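Local coordinates for protein transcriptional regulator, BadM/Rrf2 family (Thermincola potens, PDB 4CIC) that probably binds DNA as a dimeric Rrf2-family (IscR-like) transcription factor with a helix-turn-helix motif, and is linked to the control of iron-sulfur cluster biogenesis, at residues Ala22-Phe25 against Gly26-Pro29; Glu43-Leu46 against Glu47-Ala51; Ile131-Ala134 against Asp135-Lys138. The protein carries 3 engineered substitutions. One frame throughout, in Å; residues are numbered along the deposited sequence.

Contact 1 of 3, residues Ala22-Phe25 against Gly26-Pro29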
# COMPACT_ATOMS: atom_id res chain seq x y z
N ALA A 22 11.43 -4.31 21.21
CA ALA A 22 11.04 -3.09 21.93
C ALA A 22 10.39 -3.40 23.28
O ALA A 22 10.65 -2.71 24.29
CB ALA A 22 10.09 -2.21 21.06
N GLN A 23 9.55 -4.43 23.29
CA GLN A 23 8.86 -4.86 24.52
C GLN A 23 9.82 -5.39 25.56
O GLN A 23 9.48 -5.43 26.73
CB GLN A 23 7.83 -5.95 24.22
CG GLN A 23 6.63 -5.37 23.46
CD GLN A 23 5.54 -6.40 23.20
OE1 GLN A 23 5.73 -7.35 22.44
NE2 GLN A 23 4.38 -6.20 23.82
N HIS A 24 11.01 -5.80 25.13
CA HIS A 24 11.99 -6.34 26.08
C HIS A 24 13.21 -5.45 26.28
O HIS A 24 14.18 -5.85 26.93
CB HIS A 24 12.42 -7.74 25.63
CG HIS A 24 11.32 -8.75 25.69
ND1 HIS A 24 10.43 -8.93 24.67
CD2 HIS A 24 10.97 -9.62 26.67
CE1 HIS A 24 9.56 -9.88 25.00
NE2 HIS A 24 9.87 -10.31 26.21
N PHE A 25 13.17 -4.23 25.73
CA PHE A 25 14.33 -3.35 25.69
C PHE A 25 14.88 -3.05 27.08
O PHE A 25 16.08 -3.12 27.29
CB PHE A 25 13.97 -2.06 24.96
CG PHE A 25 15.13 -1.13 24.70
CD1 PHE A 25 16.29 -1.58 24.10
CD2 PHE A 25 15.03 0.21 25.02
CE1 PHE A 25 17.36 -0.71 23.85
CE2 PHE A 25 16.06 1.11 24.75
CZ PHE A 25 17.23 0.64 24.17
N GLY A 26 14.00 -2.72 28.01
CA GLY A 26 14.44 -2.39 29.36
C GLY A 26 15.02 -3.58 30.09
O GLY A 26 15.99 -3.46 30.86
N GLU A 27 14.43 -4.74 29.87
CA GLU A 27 14.82 -5.93 30.61
C GLU A 27 16.14 -6.50 30.11
O GLU A 27 16.83 -7.19 30.85
CB GLU A 27 13.72 -6.98 30.54
CG GLU A 27 12.51 -6.62 31.38
CD GLU A 27 11.49 -7.74 31.44
OE1 GLU A 27 11.55 -8.64 30.57
OE2 GLU A 27 10.64 -7.72 32.35
N GLY A 28 16.48 -6.22 28.86
CA GLY A 28 17.74 -6.68 28.31
C GLY A 28 17.60 -7.70 27.19
O GLY A 28 16.50 -7.94 26.69
N PRO A 29 18.71 -8.31 26.79
CA PRO A 29 18.77 -9.27 25.68
C PRO A 29 17.84 -10.46 25.78
O PRO A 29 17.65 -11.02 26.86
CB PRO A 29 20.22 -9.76 25.70
CG PRO A 29 20.77 -9.31 27.01
CD PRO A 29 20.04 -8.08 27.38
O HOH W 1 11.28 -4.53 28.98
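The backbone of His24-Gly28 curls back after helix 9-23 so that Gly28 N donates to His24 O at 3.0 Å, an i to i+4 bond kept up in the turn that leads from this helix towards helix 32-39 of the helix-turn-helix domain. The bond is bent, with 143° at the hydrogen, although the donor sits nearly along the C=O axis. A water bridges the turn: it donates to Gln23 O and accepts from Glu27 N, the latter at 3.3 Å. Gly28 is a clear case of backbone dictating residue type, since its backbone angles would jam any CB against the preceding carbonyl O and against Pro29 CD. Among the side chains, Phe25 swings its CG opposite the backbone N (chi1 -173°) and packs on Leu71 and Pro75 beyond the turn. His24 fixes its ring differently, through a hydrogen bond from ND1 to Asp20 O, one helical turn earlier. Glu27 stretches out from CG and passes the imidazole at a slant, its carboxylate tilted 60° to the ring. The pair touches lightly, Glu27 OE1 lying 4.1 Å from His24 CD2.

Contact 2 of 3, residues Glu43-Leu46 against Glu47-Ala51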
# COMPACT_ATOMS: atom_id res chain seq x y z
N GLU A 43 11.96 -19.85 13.05
CA GLU A 43 13.31 -19.45 13.45
C GLU A 43 14.29 -19.21 12.29
O GLU A 43 15.01 -18.22 12.32
CB GLU A 43 13.92 -20.46 14.43
CG GLU A 43 13.35 -20.39 15.83
CD GLU A 43 14.18 -21.19 16.82
OE1 GLU A 43 15.41 -21.27 16.64
OE2 GLU A 43 13.59 -21.74 17.78
N PRO A 44 14.30 -20.10 11.27
CA PRO A 44 15.23 -19.85 10.15
C PRO A 44 14.96 -18.52 9.47
O PRO A 44 15.89 -17.82 9.08
CB PRO A 44 14.93 -21.00 9.19
CG PRO A 44 14.38 -22.07 10.05
CD PRO A 44 13.62 -21.39 11.13
N TYR A 45 13.69 -18.17 9.33
CA TYR A 45 13.34 -16.93 8.65
C TYR A 45 13.80 -15.77 9.51
O TYR A 45 14.39 -14.80 9.02
CB TYR A 45 11.82 -16.86 8.42
CG TYR A 45 11.37 -15.77 7.48
CD1 TYR A 45 11.26 -14.45 7.91
CD2 TYR A 45 11.03 -16.06 6.17
CE1 TYR A 45 10.84 -13.45 7.05
CE2 TYR A 45 10.60 -15.07 5.31
CZ TYR A 45 10.51 -13.77 5.75
OH TYR A 45 10.09 -12.79 4.87
N LEU A 46 13.52 -15.87 10.82
CA LEU A 46 13.90 -14.84 11.78
C LEU A 46 15.41 -14.62 11.82
O LEU A 46 15.87 -13.48 11.88
CB LEU A 46 13.39 -15.19 13.17
CG LEU A 46 13.67 -14.14 14.26
CD1 LEU A 46 13.05 -12.80 13.87
CD2 LEU A 46 13.12 -14.61 15.60
N GLU A 47 16.18 -15.71 11.78
CA GLU A 47 17.64 -15.62 11.75
C GLU A 47 18.11 -14.74 10.60
O GLU A 47 19.01 -13.90 10.76
CB GLU A 47 18.28 -16.99 11.55
CG GLU A 47 18.29 -17.92 12.74
CD GLU A 47 19.06 -19.20 12.44
OE1 GLU A 47 19.52 -19.35 11.28
OE2 GLU A 47 19.21 -20.05 13.35
N GLN A 48 17.52 -14.96 9.43
CA GLN A 48 17.92 -14.20 8.26
C GLN A 48 17.50 -12.75 8.35
O GLN A 48 18.22 -11.86 7.91
CB GLN A 48 17.38 -14.87 6.99
CG GLN A 48 18.02 -16.23 6.76
CD GLN A 48 17.55 -16.90 5.48
OE1 GLN A 48 17.43 -16.26 4.45
NE2 GLN A 48 17.29 -18.21 5.55
N LEU A 49 16.31 -12.52 8.90
CA LEU A 49 15.80 -11.17 9.10
C LEU A 49 16.75 -10.38 9.97
O LEU A 49 17.23 -9.29 9.61
CB LEU A 49 14.45 -11.21 9.80
CG LEU A 49 13.19 -11.23 8.94
CD1 LEU A 49 11.98 -11.29 9.86
CD2 LEU A 49 13.15 -9.99 8.06
N ILE A 50 17.02 -10.95 11.14
CA ILE A 50 17.82 -10.29 12.17
C ILE A 50 19.20 -9.95 11.63
O ILE A 50 19.76 -8.92 11.97
CB ILE A 50 17.95 -11.19 13.41
CG1 ILE A 50 16.61 -11.25 14.13
CG2 ILE A 50 19.06 -10.69 14.36
CD1 ILE A 50 16.30 -10.00 14.94
N ALA A 51 19.72 -10.81 10.76
CA ALA A 51 21.04 -10.55 10.18
C ALA A 51 21.05 -9.22 9.43
O ALA A 51 22.01 -8.44 9.55
CB ALA A 51 21.47 -11.68 9.26
O HOH W 2 17.95 -19.64 7.94
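Pro44 O is held twice, by a weak hydrogen bond from Gln48 N and by a water that donates to it at 3.0 Å. The same water accepts from Gln48 NE2, so that the extended glutamine closes a loop over the backbone of helix 43-55, which, as in other Rrf2 proteins, is probably the recognition helix of the helix-turn-helix. The flanking i to i+4 bonds are shorter and straighter: Glu47 N reaches Glu43 O at 2.8 Å, and Ile50 N meets Leu46 O almost straight, with 172° at the hydrogen. This stretch illustrates how one helix sorts its faces. On the polar face Glu47 lays its CG 3.3 Å from Glu43 O, and the two carboxylates, with Glu43 OE1 5.2 Å from Glu47 OE2, are close enough that they probably repel mildly, though the side chain of Glu43 also packs on Lys33, which may offset this. The buried face is carried by Leu46 and Ile50, which lie side by side and point the same way towards helix 32-39, where they meet Ile35 and Leu32. Tyr45 offers its ring edge to Leu49, a contact in doubt because Leu49 has two conformers, while its OH is hydrogen-bonded to Thr9 OG1. Leu46, with CG turned away from its own N (chi1 -177°), sets CD1 3.9 Å from Ile50 CG1.

Contact 3 of 3, residues Ile131-Ala134 against Asp135-Lys138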
# COMPACT_ATOMS: atom_id res chain seq x y z
N ILE A 131 4.91 6.76 13.02
CA ILE A 131 4.77 5.81 14.13
C ILE A 131 6.13 5.27 14.52
O ILE A 131 6.86 4.75 13.68
CB ILE A 131 3.88 4.61 13.70
CG1 ILE A 131 2.48 5.11 13.35
CG2 ILE A 131 3.81 3.55 14.79
CD1 ILE A 131 1.66 4.11 12.53
N THR A 132 6.49 5.38 15.80
CA THR A 132 7.74 4.79 16.24
C THR A 132 7.46 3.53 17.06
O THR A 132 6.32 3.27 17.44
CB THR A 132 8.55 5.72 17.15
OG1 THR A 132 7.82 5.96 18.36
CG2 THR A 132 8.84 7.05 16.46
N LEU A 133 8.51 2.77 17.33
CA LEU A 133 8.35 1.63 18.24
C LEU A 133 7.88 2.09 19.62
O LEU A 133 7.11 1.39 20.26
CB LEU A 133 9.62 0.79 18.29
CG LEU A 133 10.07 0.06 17.01
CD1 LEU A 133 11.36 -0.74 17.30
CD2 LEU A 133 8.96 -0.87 16.53
N ALA A 134 8.27 3.29 20.05
CA ALA A 134 7.75 3.78 21.34
C ALA A 134 6.24 4.02 21.27
O ALA A 134 5.51 3.75 22.24
CB ALA A 134 8.46 5.05 21.78
N ASP A 135 5.76 4.55 20.15
CA ASP A 135 4.33 4.74 19.99
C ASP A 135 3.60 3.40 20.07
O ASP A 135 2.52 3.29 20.67
CB ASP A 135 4.02 5.33 18.60
CG ASP A 135 4.42 6.80 18.46
OD1 ASP A 135 4.28 7.57 19.43
OD2 ASP A 135 4.85 7.19 17.35
N MET A 136 4.17 2.38 19.43
CA MET A 136 3.59 1.05 19.47
C MET A 136 3.59 0.48 20.90
O MET A 136 2.61 -0.13 21.33
CB MET A 136 4.32 0.13 18.48
CG MET A 136 4.09 0.50 16.97
SD MET A 136 5.10 -0.53 15.92
CE MET A 136 4.31 -2.12 16.05
N LEU A 137 4.66 0.72 21.64
CA LEU A 137 4.69 0.30 23.05
C LEU A 137 3.57 0.94 23.87
O LEU A 137 2.91 0.27 24.69
CB LEU A 137 6.04 0.61 23.69
CG LEU A 137 7.23 -0.26 23.26
CD1 LEU A 137 8.53 0.30 23.86
CD2 LEU A 137 7.04 -1.70 23.71
N LYS A 138 3.37 2.24 23.68
CA LYS A 138 2.26 2.94 24.33
C LYS A 138 0.89 2.38 23.95
O LYS A 138 0.05 2.14 24.83
CB LYS A 138 2.33 4.43 24.04
CG LYS A 138 3.52 5.10 24.68
CD LYS A 138 3.61 6.56 24.29
CE LYS A 138 4.77 7.23 24.99
NZ LYS A 138 4.74 8.71 24.82
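Ile131 opens the approach to helix 133-143 by setting its CG2 3.8 Å from Met136 CG, the two side chains crossing at about a right angle. Thr132 follows at the N-cap and makes a capping box with Asp135. Its OG1, placed between its own backbone N and carbonyl carbon (chi1 64°), accepts from Asp135 N at 3.1 Å. In return Thr132 N donates to Asp135 OD2 at 2.9 Å, meeting the anti side of that oxygen and 30° out of the carboxylate plane. Each residue thus satisfies the other's main-chain N-H, a worked case of reciprocal capping, and the carboxylate's negative charge probably interacts favourably with the start of the helix. Replacing Asp135 by alanine removes the carboxylate and is likely to leave Thr132 N without its acceptor and the residue before the helix freer to shift. Thr132 O then accepts the first regular backbone bond, from Met136 N at 3.1 Å. Leu133 brings CD2 to Met136 SD at 3.9 Å, slantwise, where the methionine chain bends at chi3 (71°). Ala134 adds mainly backbone, its O taking the N-H of Lys138 at 3.0 Å. Beyond the cap, Met136 packs on Val15 and Phe19 of helix 9-23, Leu133 on Ile83 of helix 80-87, and Ile131 and Met136 also reach Val116 and Thr113 of the second subunit, so that the helix start touches both helices 9-23 and 80-87 of its own chain and the second subunit.

Overall arrangement
The three contacts follow one another along the chain without overlap, and helix 9-23 is the element they have in common. Contact 1 lies at its C-terminal end, while contacts 2 and 3 press on it with helices 43-55 and 133-143. Contacts 1 and 3 have centres about 14 Å apart and touch, Gln23 CG lying 3.7 Å from Leu137 CD2. Contact 2 touches neither: its centre is about 19 Å from that of contact 1 and about 23 Å from that of contact 3, and contact 3 lies across the chain's centre from it. The layout thus joins a probable DNA-reading helix, through one shared helix, to a helix start that meets the second subunit.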